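Local coordinates for protein putative hyaluronoglucosaminidase (Clostridium perfringens, PDB 6PWI) that probably hydrolyses glycosidic bonds of N-acetylhexosaminides, as a family 84 glycoside hydrolase of a longer secreted protein, of which this chain is the part holding the catalytic barrel, at residues Tyr325-Glu337 with Met354-Ile367. Numbering follows the deposited sequence.
Sequences YEFIFVPKVYTKE and MPETIDIMWTGDVI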
loop_
_atom_site.group_PDB
_atom_site.type_symbol
_atom_site.label_atom_id
_atom_site.label_comp_id
_atom_site.label_asym_id
_atom_site.label_seq_id
_atom_site.Cartn_x
_atom_site.Cartn_y
_atom_site.Cartn_z
ATOM N N TYR A 325 -16.699 -1.770 -13.790
ATOM C CA TYR A 325 -15.555 -0.940 -14.124
ATOM C C TYR A 325 -14.691 -1.662 -15.156
ATOM O O TYR A 325 -14.901 -2.843 -15.429
ATOM C CB TYR A 325 -14.764 -0.585 -12.866
ATOM C CG TYR A 325 -15.488 0.275 -11.860
ATOM C CD1 TYR A 325 -15.636 1.642 -12.056
ATOM C CD2 TYR A 325 -16.005 -0.271 -10.693
ATOM C CE1 TYR A 325 -16.288 2.440 -11.126
ATOM C CE2 TYR A 325 -16.659 0.512 -9.753
ATOM C CZ TYR A 325 -16.798 1.874 -9.969
ATOM O OH TYR A 325 -17.440 2.651 -9.045
ATOM N N GLU A 326 -13.713 -0.942 -15.720
ATOM C CA GLU A 326 -12.965 -1.439 -16.868
ATOM C C GLU A 326 -12.007 -2.550 -16.448
ATOM O O GLU A 326 -11.564 -2.594 -15.302
ATOM C CB GLU A 326 -12.284 -0.304 -17.640
ATOM C CG GLU A 326 -11.600 0.726 -16.765
ATOM C CD GLU A 326 -11.213 1.977 -17.535
ATOM O OE1 GLU A 326 -9.992 2.253 -17.655
ATOM O OE2 GLU A 326 -12.134 2.671 -18.024
ATOM N N PHE A 327 -11.724 -3.447 -17.398
ATOM C CA PHE A 327 -10.862 -4.593 -17.175
ATOM C C PHE A 327 -9.404 -4.171 -17.017
ATOM O O PHE A 327 -8.944 -3.179 -17.588
ATOM C CB PHE A 327 -10.945 -5.580 -18.341
ATOM C CG PHE A 327 -12.186 -6.435 -18.382
ATOM C CD1 PHE A 327 -12.319 -7.542 -17.553
ATOM C CD2 PHE A 327 -13.208 -6.156 -19.280
ATOM C CE1 PHE A 327 -13.456 -8.337 -17.607
ATOM C CE2 PHE A 327 -14.345 -6.949 -19.331
ATOM C CZ PHE A 327 -14.468 -8.037 -18.495
ATOM N N ILE A 328 -8.692 -4.975 -16.227
ATOM C CA ILE A 328 -7.255 -4.906 -16.066
ATOM C C ILE A 328 -6.679 -6.101 -16.816
ATOM O O ILE A 328 -7.249 -7.186 -16.761
ATOM C CB ILE A 328 -6.951 -4.929 -14.557
ATOM C CG1 ILE A 328 -7.198 -3.546 -13.950
ATOM C CG2 ILE A 328 -5.549 -5.434 -14.269
ATOM C CD1 ILE A 328 -7.868 -3.574 -12.600
ATOM N N PHE A 329 -5.582 -5.890 -17.550
ATOM C CA PHE A 329 -4.944 -6.961 -18.304
ATOM C C PHE A 329 -3.446 -6.977 -18.005
ATOM O O PHE A 329 -2.778 -5.953 -18.092
ATOM C CB PHE A 329 -5.251 -6.812 -19.799
ATOM C CG PHE A 329 -4.681 -7.890 -20.691
ATOM C CD1 PHE A 329 -5.410 -9.037 -20.979
ATOM C CD2 PHE A 329 -3.420 -7.757 -21.254
ATOM C CE1 PHE A 329 -4.883 -10.034 -21.789
ATOM C CE2 PHE A 329 -2.894 -8.756 -22.061
ATOM C CZ PHE A 329 -3.624 -9.894 -22.328
ATOM N N VAL A 330 -2.922 -8.151 -17.647
ATOM C CA VAL A 330 -1.501 -8.299 -17.379
ATOM C C VAL A 330 -0.894 -9.051 -18.559
ATOM O O VAL A 330 -1.231 -10.205 -18.791
ATOM C CB VAL A 330 -1.241 -9.031 -16.047
ATOM C CG1 VAL A 330 0.234 -9.335 -15.847
ATOM C CG2 VAL A 330 -1.778 -8.256 -14.867
ATOM N N PRO A 331 0.004 -8.429 -19.354
ATOM C CA PRO A 331 0.452 -9.038 -20.607
ATOM C C PRO A 331 1.518 -10.100 -20.348
ATOM O O PRO A 331 2.071 -10.162 -19.248
ATOM C CB PRO A 331 1.009 -7.824 -21.366
ATOM C CG PRO A 331 1.554 -6.923 -20.271
ATOM C CD PRO A 331 0.636 -7.128 -19.082
ATOM N N LYS A 332 1.781 -10.944 -21.358
ATOM C CA LYS A 332 2.817 -11.957 -21.253
ATOM C C LYS A 332 4.184 -11.283 -21.175
ATOM O O LYS A 332 5.057 -11.723 -20.432
ATOM C CB LYS A 332 2.785 -12.921 -22.440
ATOM C CG LYS A 332 3.818 -14.035 -22.357
ATOM C CD LYS A 332 4.010 -14.779 -23.655
ATOM C CE LYS A 332 4.782 -16.068 -23.465
ATOM N NZ LYS A 332 5.297 -16.582 -24.758
ATOM N N VAL A 333 4.346 -10.219 -21.962
ATOM C CA VAL A 333 5.527 -9.376 -21.963
ATOM C C VAL A 333 5.214 -8.156 -21.102
ATOM O O VAL A 333 4.496 -7.261 -21.553
ATOM C CB VAL A 333 5.867 -8.969 -23.412
ATOM C CG1 VAL A 333 6.909 -7.863 -23.488
ATOM C CG2 VAL A 333 6.266 -10.168 -24.263
ATOM N N TYR A 334 5.750 -8.122 -19.872
ATOM C CA TYR A 334 5.371 -7.088 -18.918
ATOM C C TYR A 334 6.591 -6.312 -18.420
ATOM O O TYR A 334 6.504 -5.582 -17.431
ATOM C CB TYR A 334 4.564 -7.673 -17.757
ATOM C CG TYR A 334 5.264 -8.776 -17.010
ATOM C CD1 TYR A 334 6.230 -8.499 -16.051
ATOM C CD2 TYR A 334 4.976 -10.104 -17.287
ATOM C CE1 TYR A 334 6.888 -9.516 -15.379
ATOM C CE2 TYR A 334 5.616 -11.134 -16.618
ATOM C CZ TYR A 334 6.580 -10.838 -15.669
ATOM O OH TYR A 334 7.204 -11.867 -15.030
ATOM N N THR A 335 7.729 -6.486 -19.098
ATOM C CA THR A 335 8.912 -5.684 -18.823
ATOM C C THR A 335 9.593 -5.340 -20.139
ATOM O O THR A 335 9.429 -6.047 -21.138
ATOM C CB THR A 335 9.958 -6.380 -17.932
ATOM O OG1 THR A 335 10.731 -7.288 -18.716
ATOM C CG2 THR A 335 9.394 -7.080 -16.715
ATOM N N LYS A 336 10.381 -4.262 -20.111
ATOM C CA LYS A 336 11.071 -3.794 -21.296
ATOM C C LYS A 336 12.108 -4.834 -21.709
ATOM O O LYS A 336 12.316 -5.058 -22.900
ATOM C CB LYS A 336 11.709 -2.432 -21.025
ATOM C CG LYS A 336 12.363 -1.768 -22.227
ATOM C CD LYS A 336 13.189 -0.584 -21.823
ATOM C CE LYS A 336 13.871 0.046 -23.011
ATOM N NZ LYS A 336 14.618 1.264 -22.621
ATOM N N GLU A 337 12.729 -5.474 -20.711
ATOM C CA GLU A 337 13.726 -6.506 -20.938
ATOM C C GLU A 337 13.147 -7.664 -21.755
ATOM O O GLU A 337 13.773 -8.119 -22.707
ATOM C CB GLU A 337 14.287 -7.017 -19.612
ATOM C CG GLU A 337 15.400 -8.039 -19.787
ATOM C CD GLU A 337 15.919 -8.645 -18.494
ATOM O OE1 GLU A 337 15.083 -9.038 -17.646
ATOM O OE2 GLU A 337 17.157 -8.707 -18.326
ATOM N N MET A 354 -6.352 -4.282 -28.472
ATOM C CA MET A 354 -7.533 -4.631 -27.699
ATOM C C MET A 354 -8.273 -3.357 -27.282
ATOM O O MET A 354 -7.717 -2.265 -27.390
ATOM C CB MET A 354 -7.195 -5.525 -26.503
ATOM C CG MET A 354 -6.479 -4.833 -25.360
ATOM S SD MET A 354 -6.213 -5.986 -23.980
ATOM C CE MET A 354 -5.211 -7.252 -24.757
ATOM N N PRO A 355 -9.569 -3.428 -26.880
ATOM C CA PRO A 355 -10.367 -2.229 -26.620
ATOM C C PRO A 355 -9.637 -1.218 -25.745
ATOM O O PRO A 355 -8.970 -1.597 -24.787
ATOM C CB PRO A 355 -11.585 -2.785 -25.880
ATOM C CG PRO A 355 -11.763 -4.150 -26.477
ATOM C CD PRO A 355 -10.356 -4.659 -26.707
ATOM N N GLU A 356 -9.814 0.064 -26.087
ATOM C CA GLU A 356 -9.115 1.210 -25.526
ATOM C C GLU A 356 -9.298 1.326 -24.012
ATOM O O GLU A 356 -8.484 1.953 -23.338
ATOM C CB GLU A 356 -9.683 2.482 -26.151
ATOM C CG GLU A 356 -8.908 3.000 -27.348
ATOM C CD GLU A 356 -9.256 4.453 -27.650
ATOM O OE1 GLU A 356 -10.368 4.701 -28.179
ATOM O OE2 GLU A 356 -8.436 5.343 -27.318
ATOM N N THR A 357 -10.376 0.746 -23.477
ATOM C CA THR A 357 -10.750 0.952 -22.085
ATOM C C THR A 357 -9.911 0.084 -21.146
ATOM O O THR A 357 -9.872 0.342 -19.944
ATOM C CB THR A 357 -12.234 0.630 -21.864
ATOM O OG1 THR A 357 -12.458 -0.709 -22.318
ATOM C CG2 THR A 357 -13.167 1.606 -22.549
ATOM N N ILE A 358 -9.260 -0.953 -21.689
ATOM C CA ILE A 358 -8.568 -1.936 -20.871
ATOM C C ILE A 358 -7.242 -1.353 -20.387
ATOM O O ILE A 358 -6.489 -0.778 -21.170
ATOM C CB ILE A 358 -8.397 -3.262 -21.639
ATOM C CG1 ILE A 358 -9.759 -3.883 -21.966
ATOM C CG2 ILE A 358 -7.504 -4.225 -20.874
ATOM C CD1 ILE A 358 -9.718 -4.946 -23.043
ATOM N N ASP A 359 -6.981 -1.511 -19.087
ATOM C CA ASP A 359 -5.751 -1.064 -18.451
ATOM C C ASP A 359 -4.721 -2.191 -18.447
ATOM O O ASP A 359 -4.875 -3.178 -17.730
ATOM C CB ASP A 359 -6.040 -0.527 -17.048
ATOM C CG ASP A 359 -7.135 0.524 -17.090
ATOM O OD1 ASP A 359 -6.950 1.524 -17.825
ATOM O OD2 ASP A 359 -8.189 0.308 -16.440
ATOM N N ILE A 360 -3.673 -2.028 -19.260
ATOM C CA ILE A 360 -2.625 -3.027 -19.392
ATOM C C ILE A 360 -1.503 -2.700 -18.403
ATOM O O ILE A 360 -1.082 -1.548 -18.288
ATOM C CB ILE A 360 -2.142 -3.078 -20.854
ATOM C CG1 ILE A 360 -3.265 -3.545 -21.784
ATOM C CG2 ILE A 360 -0.891 -3.936 -20.974
ATOM C CD1 ILE A 360 -3.147 -3.068 -23.216
ATOM N N MET A 361 -1.032 -3.725 -17.686
ATOM C CA MET A 361 -0.088 -3.538 -16.595
ATOM C C MET A 361 1.344 -3.748 -17.084
ATOM O O MET A 361 1.570 -4.248 -18.186
ATOM C CB MET A 361 -0.376 -4.492 -15.435
ATOM C CG MET A 361 -1.768 -4.337 -14.879
ATOM S SD MET A 361 -1.876 -4.945 -13.185
ATOM C CE MET A 361 -1.234 -3.528 -12.292
ATOM N N TRP A 362 2.298 -3.370 -16.226
ATOM C CA TRP A 362 3.703 -3.236 -16.565
ATOM C C TRP A 362 4.475 -3.158 -15.255
ATOM O O TRP A 362 4.027 -2.475 -14.332
ATOM C CB TRP A 362 3.882 -1.944 -17.366
ATOM C CG TRP A 362 5.212 -1.716 -18.017
ATOM C CD1 TRP A 362 6.118 -0.733 -17.724
ATOM C CD2 TRP A 362 5.753 -2.439 -19.134
ATOM N NE1 TRP A 362 7.191 -0.805 -18.573
ATOM C CE2 TRP A 362 6.996 -1.845 -19.443
ATOM C CE3 TRP A 362 5.309 -3.529 -19.891
ATOM C CZ2 TRP A 362 7.799 -2.310 -20.479
ATOM C CZ3 TRP A 362 6.105 -3.989 -20.915
ATOM C CH2 TRP A 362 7.327 -3.381 -21.203
ATOM N N THR A 363 5.619 -3.848 -15.173
ATOM C CA THR A 363 6.380 -3.811 -13.934
ATOM C C THR A 363 7.595 -2.900 -14.074
ATOM O O THR A 363 8.283 -2.659 -13.083
ATOM C CB THR A 363 6.749 -5.205 -13.408
ATOM O OG1 THR A 363 7.817 -5.711 -14.210
ATOM C CG2 THR A 363 5.575 -6.159 -13.386
ATOM N N GLY A 364 7.848 -2.410 -15.298
ATOM C CA GLY A 364 8.960 -1.509 -15.572
ATOM C C GLY A 364 9.981 -2.099 -16.550
ATOM O O GLY A 364 9.641 -2.907 -17.417
ATOM N N ASP A 365 11.243 -1.673 -16.397
ATOM C CA ASP A 365 12.327 -2.106 -17.268
ATOM C C ASP A 365 12.660 -3.578 -17.021
ATOM O O ASP A 365 13.050 -4.292 -17.943
ATOM C CB ASP A 365 13.546 -1.199 -17.096
ATOM C CG ASP A 365 13.482 0.082 -17.913
ATOM O OD1 ASP A 365 12.436 0.327 -18.565
ATOM O OD2 ASP A 365 14.492 0.824 -17.915
ATOM N N VAL A 366 12.500 -4.008 -15.764
ATOM C CA VAL A 366 12.820 -5.350 -15.293
ATOM C C VAL A 366 11.692 -5.779 -14.359
ATOM O O VAL A 366 10.764 -5.003 -14.139
ATOM C CB VAL A 366 14.176 -5.388 -14.555
ATOM C CG1 VAL A 366 15.348 -5.098 -15.479
ATOM C CG2 VAL A 366 14.197 -4.461 -13.339
ATOM N N ILE A 367 11.798 -6.989 -13.791
ATOM C CA ILE A 367 10.772 -7.520 -12.908
ATOM C C ILE A 367 10.625 -6.623 -11.681
ATOM O O ILE A 367 9.507 -6.286 -11.302
ATOM C CB ILE A 367 11.027 -8.999 -12.550
ATOM C CG1 ILE A 367 10.979 -9.879 -13.806
ATOM C CG2 ILE A 367 10.044 -9.484 -11.486
ATOM C CD1 ILE A 367 11.322 -11.341 -13.579
HETATM O O HOH W 1 -12.484 -2.590 -20.106
HETATM O O HOH W 2 13.294 2.386 -20.066
HETATM O O HOH W 3 13.778 -8.856 -15.232
#
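A first torsion near 180° (chi1 -178°) turns the ring of Phe329 to Met354, whose own chain, bent at its last torsion (chi3 60°), lays the methyl over the ring centre. The result is a CH-pi contact on the outer side of a TIM barrel, between its fifth and sixth strands, and it illustrates how a beta-alpha-beta crossover is closed: helix 346-351 links strands 328-330 and 359-362, which run parallel. Met354 CE stands 3.8 Å from the Phe329 ring centroid, almost on the ring normal; Met354 SD, also over the face, adds a Met-aromatic contact, while Ile358 CG2 packs against Phe329 CB. Backbone bonds fix the register, Asp359 N giving to Phe327 O, Phe329 N to Asp359 O, and Met361 N to Phe329 O.

The interior side is built differently. Met361 SD lies 3.7 Å from Val330 CG2 and also meets Ile328 CG2, with Phe388 and Trp390 of the next strand close by; the Val330 side chain is about 8 Å from that of Asp299, the predicted proton donor. At the N-terminal end of the strands Glu326 OE1 comes close to Asp359 OD2, a pairing of like charges that is probably eased by Lys419, salt-bridged to Asp359, and by Gln178, hydrogen-bonded to Glu326.

Beyond the strands, the loops at their C-terminal ends stay joined. The Trp362 indole receives Tyr334 O over one face, offset toward the rim and 3.4 Å above the plane. That same carbonyl accepts a nearly straight bond from Thr363 N (175° at the hydrogen). Farther along, Lys336 N bonds to Gly364 O, and Glu337 N to Asp365 O at 3.0 Å. A water bridges Lys336 NZ and Asp365 OD1, an oxygen also hydrogen-bonded to Thr375 OG1, donating to Asp365 OD1 at 2.7 Å.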